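Long-range contacts in N-acyl homoserine lactonase (PDB 5EHT), which hydrolyses the lactone ring of N-acyl-L-homoserine lactones with a pair of zinc ions, acting on both short and long acyl chains: residues 34-39 / 238-243; 187-192 / 231-236. The protein carries 7 engineered substitutions. All coordinates share one frame; numbering follows the deposited sequence.

Interaction 1 (34-39 / 238-243). Engineered in segment 34-39: Val36 (natural residue Leu). With ZN (zinc ion), chain B.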
loop_
_atom_site.group_PDB
_atom_site.type_symbol
_atom_site.label_atom_id
_atom_site.label_comp_id
_atom_site.label_asym_id
_atom_site.label_seq_id
_atom_site.Cartn_x
_atom_site.Cartn_y
_atom_site.Cartn_z
ATOM N N LEU A 34 -4.203 -10.867 -14.562
ATOM C CA LEU A 34 -5.167 -9.868 -14.116
ATOM C C LEU A 34 -4.466 -8.526 -14.038
ATOM O O LEU A 34 -3.457 -8.396 -13.354
ATOM C CB LEU A 34 -5.701 -10.243 -12.743
ATOM C CG LEU A 34 -6.312 -11.602 -12.525
ATOM C CD1 LEU A 34 -6.679 -11.805 -11.053
ATOM C CD2 LEU A 34 -7.483 -11.833 -13.468
ATOM N N ASN A 35 -5.076 -7.482 -14.615
ATOM C CA ASN A 35 -4.518 -6.135 -14.599
ATOM C C ASN A 35 -5.079 -5.389 -13.397
ATOM O O ASN A 35 -6.229 -4.888 -13.442
ATOM C CB ASN A 35 -4.858 -5.454 -15.904
ATOM C CG ASN A 35 -4.176 -4.110 -16.057
ATOM O OD1 ASN A 35 -3.767 -3.507 -15.071
ATOM N ND2 ASN A 35 -4.022 -3.630 -17.301
ATOM N N VAL A 36 -4.335 -5.447 -12.294
ATOM C CA VAL A 36 -4.809 -4.978 -10.989
ATOM C C VAL A 36 -4.341 -3.530 -10.786
ATOM O O VAL A 36 -3.325 -3.068 -11.285
ATOM C CB VAL A 36 -4.355 -5.847 -9.814
ATOM C CG1 VAL A 36 -4.764 -7.299 -9.990
ATOM C CG2 VAL A 36 -2.890 -5.726 -9.519
ATOM N N PRO A 37 -5.142 -2.770 -9.971
ATOM C CA PRO A 37 -4.748 -1.410 -9.685
ATOM C C PRO A 37 -3.569 -1.344 -8.733
ATOM O O PRO A 37 -3.422 -2.196 -7.867
ATOM C CB PRO A 37 -5.947 -0.774 -8.993
ATOM C CG PRO A 37 -6.639 -1.964 -8.400
ATOM C CD PRO A 37 -6.422 -3.111 -9.373
ATOM N N VAL A 38 -2.708 -0.348 -8.911
ATOM C CA VAL A 38 -1.754 0.043 -7.923
ATOM C C VAL A 38 -2.193 1.362 -7.373
ATOM O O VAL A 38 -2.544 2.298 -8.120
ATOM C CB VAL A 38 -0.335 0.090 -8.537
ATOM C CG1 VAL A 38 0.679 0.732 -7.561
ATOM C CG2 VAL A 38 0.093 -1.255 -9.031
ATOM N N TRP A 39 -2.178 1.508 -6.035
ATOM C CA TRP A 39 -2.685 2.695 -5.363
ATOM C C TRP A 39 -1.603 3.386 -4.534
ATOM O O TRP A 39 -0.758 2.744 -3.924
ATOM C CB TRP A 39 -3.804 2.273 -4.315
ATOM C CG TRP A 39 -4.952 1.637 -4.902
ATOM C CD1 TRP A 39 -5.316 0.301 -4.800
ATOM C CD2 TRP A 39 -6.038 2.285 -5.581
ATOM N NE1 TRP A 39 -6.520 0.084 -5.403
ATOM C CE2 TRP A 39 -7.021 1.273 -5.878
ATOM C CE3 TRP A 39 -6.346 3.598 -5.915
ATOM C CZ2 TRP A 39 -8.227 1.581 -6.525
ATOM C CZ3 TRP A 39 -7.515 3.857 -6.570
ATOM C CH2 TRP A 39 -8.425 2.898 -6.851
ATOM N N HIS A 238 -5.720 -4.790 -4.085
ATOM C CA HIS A 238 -5.543 -4.997 -5.526
ATOM C C HIS A 238 -6.765 -5.673 -6.075
ATOM O O HIS A 238 -6.705 -6.824 -6.522
ATOM C CB HIS A 238 -4.259 -5.808 -5.800
ATOM C CG HIS A 238 -2.961 -5.184 -5.453
ATOM N ND1 HIS A 238 -2.453 -4.065 -6.053
ATOM C CD2 HIS A 238 -2.021 -5.584 -4.574
ATOM C CE1 HIS A 238 -1.253 -3.839 -5.588
ATOM N NE2 HIS A 238 -0.976 -4.752 -4.684
ATOM N N ASP A 239 -7.904 -4.977 -6.007
ATOM C CA ASP A 239 -9.217 -5.580 -6.236
ATOM C C ASP A 239 -9.907 -4.869 -7.429
ATOM O O ASP A 239 -10.477 -3.756 -7.299
ATOM C CB ASP A 239 -10.068 -5.455 -4.974
ATOM C CG ASP A 239 -11.372 -6.251 -4.992
ATOM O OD1 ASP A 239 -11.878 -6.441 -6.129
ATOM O OD2 ASP A 239 -11.888 -6.635 -3.920
ATOM N N ILE A 240 -9.887 -5.556 -8.575
ATOM C CA ILE A 240 -10.433 -5.033 -9.813
ATOM C C ILE A 240 -11.926 -4.794 -9.712
ATOM O O ILE A 240 -12.448 -3.814 -10.241
ATOM C CB ILE A 240 -10.169 -6.007 -10.960
ATOM C CG1 ILE A 240 -8.643 -5.956 -11.308
ATOM C CG2 ILE A 240 -11.065 -5.740 -12.127
ATOM C CD1 ILE A 240 -8.189 -7.191 -12.085
ATOM N N GLU A 241 -12.637 -5.667 -9.012
ATOM C CA GLU A 241 -14.073 -5.483 -8.878
ATOM C C GLU A 241 -14.378 -4.277 -7.999
ATOM O O GLU A 241 -15.201 -3.433 -8.352
ATOM C CB GLU A 241 -14.694 -6.738 -8.286
ATOM C CG GLU A 241 -14.604 -7.940 -9.200
ATOM C CD GLU A 241 -15.483 -7.793 -10.472
ATOM O OE1 GLU A 241 -16.448 -6.962 -10.528
ATOM O OE2 GLU A 241 -15.185 -8.511 -11.452
ATOM N N GLN A 242 -13.747 -4.212 -6.825
ATOM C CA GLN A 242 -14.035 -3.090 -5.891
ATOM C C GLN A 242 -13.639 -1.768 -6.535
ATOM O O GLN A 242 -14.279 -0.726 -6.347
ATOM C CB GLN A 242 -13.318 -3.227 -4.572
ATOM C CG GLN A 242 -13.728 -2.182 -3.619
ATOM C CD GLN A 242 -13.083 -2.352 -2.239
ATOM O OE1 GLN A 242 -11.853 -2.374 -2.112
ATOM N NE2 GLN A 242 -13.909 -2.440 -1.211
ATOM N N GLU A 243 -12.550 -1.792 -7.307
ATOM C CA GLU A 243 -12.082 -0.570 -7.962
ATOM C C GLU A 243 -13.168 0.125 -8.738
ATOM O O GLU A 243 -13.231 1.354 -8.775
ATOM C CB GLU A 243 -10.903 -0.874 -8.875
ATOM C CG GLU A 243 -10.309 0.285 -9.662
ATOM C CD GLU A 243 -9.259 -0.160 -10.650
ATOM O OE1 GLU A 243 -8.661 0.779 -11.214
ATOM O OE2 GLU A 243 -9.162 -1.368 -11.015
HETATM ZN ZN ZN B . 0.770 -4.688 -3.560
HETATM O O HOH W 1 -8.062 -2.351 -4.824
HETATM O O HOH W 2 2.310 -6.060 -3.445
#

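Interaction 2 (187-192 / 231-236). Engineered in segment 231-236: Met233 (natural residue Ile).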
loop_
_atom_site.group_PDB
_atom_site.type_symbol
_atom_site.label_atom_id
_atom_site.label_comp_id
_atom_site.label_asym_id
_atom_site.label_seq_id
_atom_site.Cartn_x
_atom_site.Cartn_y
_atom_site.Cartn_z
ATOM N N GLY A 187 -16.175 9.052 8.480
ATOM C CA GLY A 187 -15.927 8.259 9.690
ATOM C C GLY A 187 -14.836 7.252 9.474
ATOM O O GLY A 187 -13.856 7.528 8.789
ATOM N N SER A 188 -15.029 6.040 9.938
ATOM C CA SER A 188 -13.979 5.052 10.075
ATOM C C SER A 188 -13.773 4.338 8.736
ATOM O O SER A 188 -14.722 3.880 8.079
ATOM C CB SER A 188 -14.325 3.997 11.137
ATOM O OG SER A 188 -14.453 4.591 12.404
ATOM N N VAL A 189 -12.505 4.275 8.296
ATOM C CA VAL A 189 -12.101 3.655 7.058
ATOM C C VAL A 189 -10.914 2.743 7.317
ATOM O O VAL A 189 -9.918 3.161 7.898
ATOM C CB VAL A 189 -11.673 4.698 5.972
ATOM C CG1 VAL A 189 -11.198 4.031 4.710
ATOM C CG2 VAL A 189 -12.805 5.658 5.694
ATOM N N LEU A 190 -11.047 1.483 6.853
ATOM C CA LEU A 190 -9.969 0.506 6.948
ATOM C C LEU A 190 -9.385 0.288 5.543
ATOM O O LEU A 190 -10.094 -0.176 4.684
ATOM C CB LEU A 190 -10.478 -0.804 7.560
ATOM C CG LEU A 190 -9.467 -1.933 7.575
ATOM C CD1 LEU A 190 -8.194 -1.677 8.330
ATOM C CD2 LEU A 190 -10.148 -3.209 8.045
ATOM N N LEU A 191 -8.124 0.675 5.412
ATOM C CA LEU A 191 -7.374 0.372 4.185
ATOM C C LEU A 191 -6.569 -0.877 4.518
ATOM O O LEU A 191 -5.585 -0.803 5.253
ATOM C CB LEU A 191 -6.456 1.536 3.768
ATOM C CG LEU A 191 -7.098 2.878 3.571
ATOM C CD1 LEU A 191 -6.020 3.891 3.157
ATOM C CD2 LEU A 191 -8.210 2.852 2.571
ATOM N N THR A 192 -7.009 -2.028 4.016
ATOM C CA THR A 192 -6.293 -3.266 4.311
ATOM C C THR A 192 -4.879 -3.239 3.748
ATOM O O THR A 192 -3.995 -4.000 4.204
ATOM C CB THR A 192 -7.024 -4.510 3.812
ATOM O OG1 THR A 192 -7.090 -4.552 2.396
ATOM C CG2 THR A 192 -8.387 -4.670 4.379
ATOM N N LYS A 231 -16.969 -1.143 12.665
ATOM C CA LYS A 231 -17.827 -1.116 11.460
ATOM C C LYS A 231 -17.369 -0.075 10.397
ATOM O O LYS A 231 -18.163 0.831 9.991
ATOM C CB LYS A 231 -19.283 -0.809 11.873
ATOM C CG LYS A 231 -19.784 -1.786 12.953
ATOM C CD LYS A 231 -21.130 -1.441 13.652
ATOM C CE LYS A 231 -21.325 -2.246 14.961
ATOM N NZ LYS A 231 -20.209 -2.284 15.978
ATOM N N PRO A 232 -16.116 -0.172 9.966
ATOM C CA PRO A 232 -15.602 0.772 9.020
ATOM C C PRO A 232 -15.991 0.483 7.565
ATOM O O PRO A 232 -16.449 -0.617 7.233
ATOM C CB PRO A 232 -14.129 0.612 9.187
ATOM C CG PRO A 232 -13.966 -0.851 9.426
ATOM C CD PRO A 232 -15.130 -1.160 10.309
ATOM N N MET A 233 -15.757 1.450 6.696
ATOM C CA MET A 233 -15.709 1.169 5.285
ATOM C C MET A 233 -14.403 0.429 5.091
ATOM O O MET A 233 -13.398 0.766 5.688
ATOM C CB MET A 233 -15.701 2.462 4.470
ATOM C CG MET A 233 -16.966 3.289 4.618
ATOM S SD MET A 233 -16.679 4.852 3.724
ATOM C CE MET A 233 -17.096 4.291 2.088
ATOM N N ILE A 234 -14.372 -0.543 4.202
ATOM C CA ILE A 234 -13.201 -1.419 4.006
ATOM C C ILE A 234 -12.790 -1.441 2.527
ATOM O O ILE A 234 -13.601 -1.744 1.637
ATOM C CB ILE A 234 -13.398 -2.880 4.478
ATOM C CG1 ILE A 234 -14.048 -2.965 5.862
ATOM C CG2 ILE A 234 -12.083 -3.628 4.435
ATOM C CD1 ILE A 234 -14.525 -4.340 6.268
ATOM N N PHE A 235 -11.513 -1.110 2.284
ATOM C CA PHE A 235 -10.937 -1.067 0.913
ATOM C C PHE A 235 -9.754 -2.012 0.829
ATOM O O PHE A 235 -8.849 -1.926 1.675
ATOM C CB PHE A 235 -10.584 0.391 0.575
ATOM C CG PHE A 235 -11.753 1.262 0.485
ATOM C CD1 PHE A 235 -12.424 1.408 -0.757
ATOM C CD2 PHE A 235 -12.158 2.018 1.574
ATOM C CE1 PHE A 235 -13.494 2.251 -0.817
ATOM C CE2 PHE A 235 -13.256 2.842 1.488
ATOM C CZ PHE A 235 -13.883 2.996 0.301
ATOM N N PHE A 236 -9.738 -2.857 -0.228
ATOM C CA PHE A 236 -8.755 -3.880 -0.389
ATOM C C PHE A 236 -7.622 -3.427 -1.311
ATOM O O PHE A 236 -7.734 -2.424 -2.021
ATOM C CB PHE A 236 -9.443 -5.177 -0.884
ATOM C CG PHE A 236 -10.601 -5.552 0.063
ATOM C CD1 PHE A 236 -10.330 -6.058 1.326
ATOM C CD2 PHE A 236 -11.929 -5.342 -0.291
ATOM C CE1 PHE A 236 -11.340 -6.337 2.242
ATOM C CE2 PHE A 236 -12.929 -5.608 0.630
ATOM C CZ PHE A 236 -12.616 -6.098 1.899
#

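Interaction 1 (34-39 / 238-243)
Val36 and His238 bring their backbones closest, with CA atoms 5.5 Å apart, where strand 34-39 passes the turn that leads from His238 into the short helix 240-243. The one direct hydrogen bond between the two segments runs from His238 ND1 to Pro37 O, at 2.8 Å. It is nearly straight, 165° at the hydrogen. The carbonyl oxygen lies in the imidazole plane, and the bond continues almost along its C=O axis. The other ring nitrogen, NE2 of His238, binds zinc at 2.1 Å. Asp111, His112, Asp194 and a water complete this metal's ligands. The CG2 methyl of Val36, an engineered residue, lies obliquely against the imidazole, 3.9 Å from His238 ND1.

The ring of Pro37 packs on two side chains of the helix. Its CD meets both Ile240 CG1 and the carboxylate of Glu243. The extended chain of Glu243 runs alongside the ring and brings OE2 to 3.6 Å from Pro37 CD. Having CG anti to the backbone N (chi1 179°) sends Glu243 out this way, and its OE1 pairs with Arg16 of strand 8-20. Ile240 reaches further along the strand and sets CD1 3.3 Å from Asn35 O. Pro37 CB also lies over one face of the Trp39 ring. A water accepts from both Trp39 NE1 and Asp239 N, so it bridges the segments. Asp239 is the N-cap of the helix: its OD1 accepts from Gln242 N at 3.0 Å, and its OD2 from Lys199 N.

Both ring nitrogens of His238 are therefore engaged. Zinc on NE2 and the Pro37 carbonyl at ND1 together set the rotation of the ring and are consistent with a proton on ND1. This second-shell bond probably makes His238 a somewhat stronger donor to zinc.

Interaction 2 (187-192 / 231-236)
Leu190 N donates to Met233 O in the shortest polar bond between the two strands, 2.7 Å and almost perfectly straight at 179°. Strands 187-192 and 233-236 run parallel, their axes 4.7 Å apart and 20° from aligned. Leu190 O accepts from Phe235 N at 2.9 Å, so both polar backbone atoms of Leu190 bond to the neighbouring strand. Met233 N to Ser188 O and Thr192 N to Phe235 O extend the pattern at either end. The Ser188 bond is the more bent at its acceptor, with the donor tilted from the carbonyl plane.

This is a classic right-handed beta-alpha-beta crossover: the chain leaves strand 187-193, passes through helix 213-230 and returns as a parallel neighbour. The sheet belongs to the alpha-beta/beta-alpha sandwich of metallo-beta-lactamases.

Side chains alternate between the two faces. On one face, Val189 and Leu191 meet Phe235. Val189 CG1 comes to the edge of the phenyl ring, 3.8 Å from Phe235 CD2. It gets there by standing anti to its own backbone N (chi1 178°). Leu191 CD2 touches Phe235 CB at 4.0 Å. Phe11 of strand 8-20 packs edge-to-face with Phe235 from outside. The engineered Met233 starts on this face, but the end of its chain leads away from strand 187-192.

On the other face, Leu190 runs alongside Ile234, and its CD2 meets Ile234 CG2 at 4.1 Å. Pro232 CG lies 4.0 Å from Leu190 CB. Helix 213-230 packs on this face through Leu223 and Val227. Thr192 adds its CG2 methyl, 3.8 Å from Ile234 CG2.

The hydrogen bonds use polar backbone atoms between the strands and join the edge strand to its sheet. Apolar side chains are left to face strand 8-20 on one side and helix 213-230 on the other.

In the fold
The centres of the two contacts are about 16 Å apart, and their later segments follow each other in the chain, strand 233-236 leading to His238. Gln242 joins them. Its OE1 lies 2.9 Å from Phe236 N and its NE2 lies 2.9 Å from Ile234 O, both probable hydrogen bonds. The helix of interaction 1 thus meets the outer backbone edge of the strand in interaction 2. Both strands of interaction 2 lead to the metals: 187-193 runs to Asp194, which binds both zinc ions, and 233-236 to His238. Thr192 remains about 10 Å from a zinc by its side chain. Interaction 1 touches the site directly, whereas interaction 2 builds the sheet behind it.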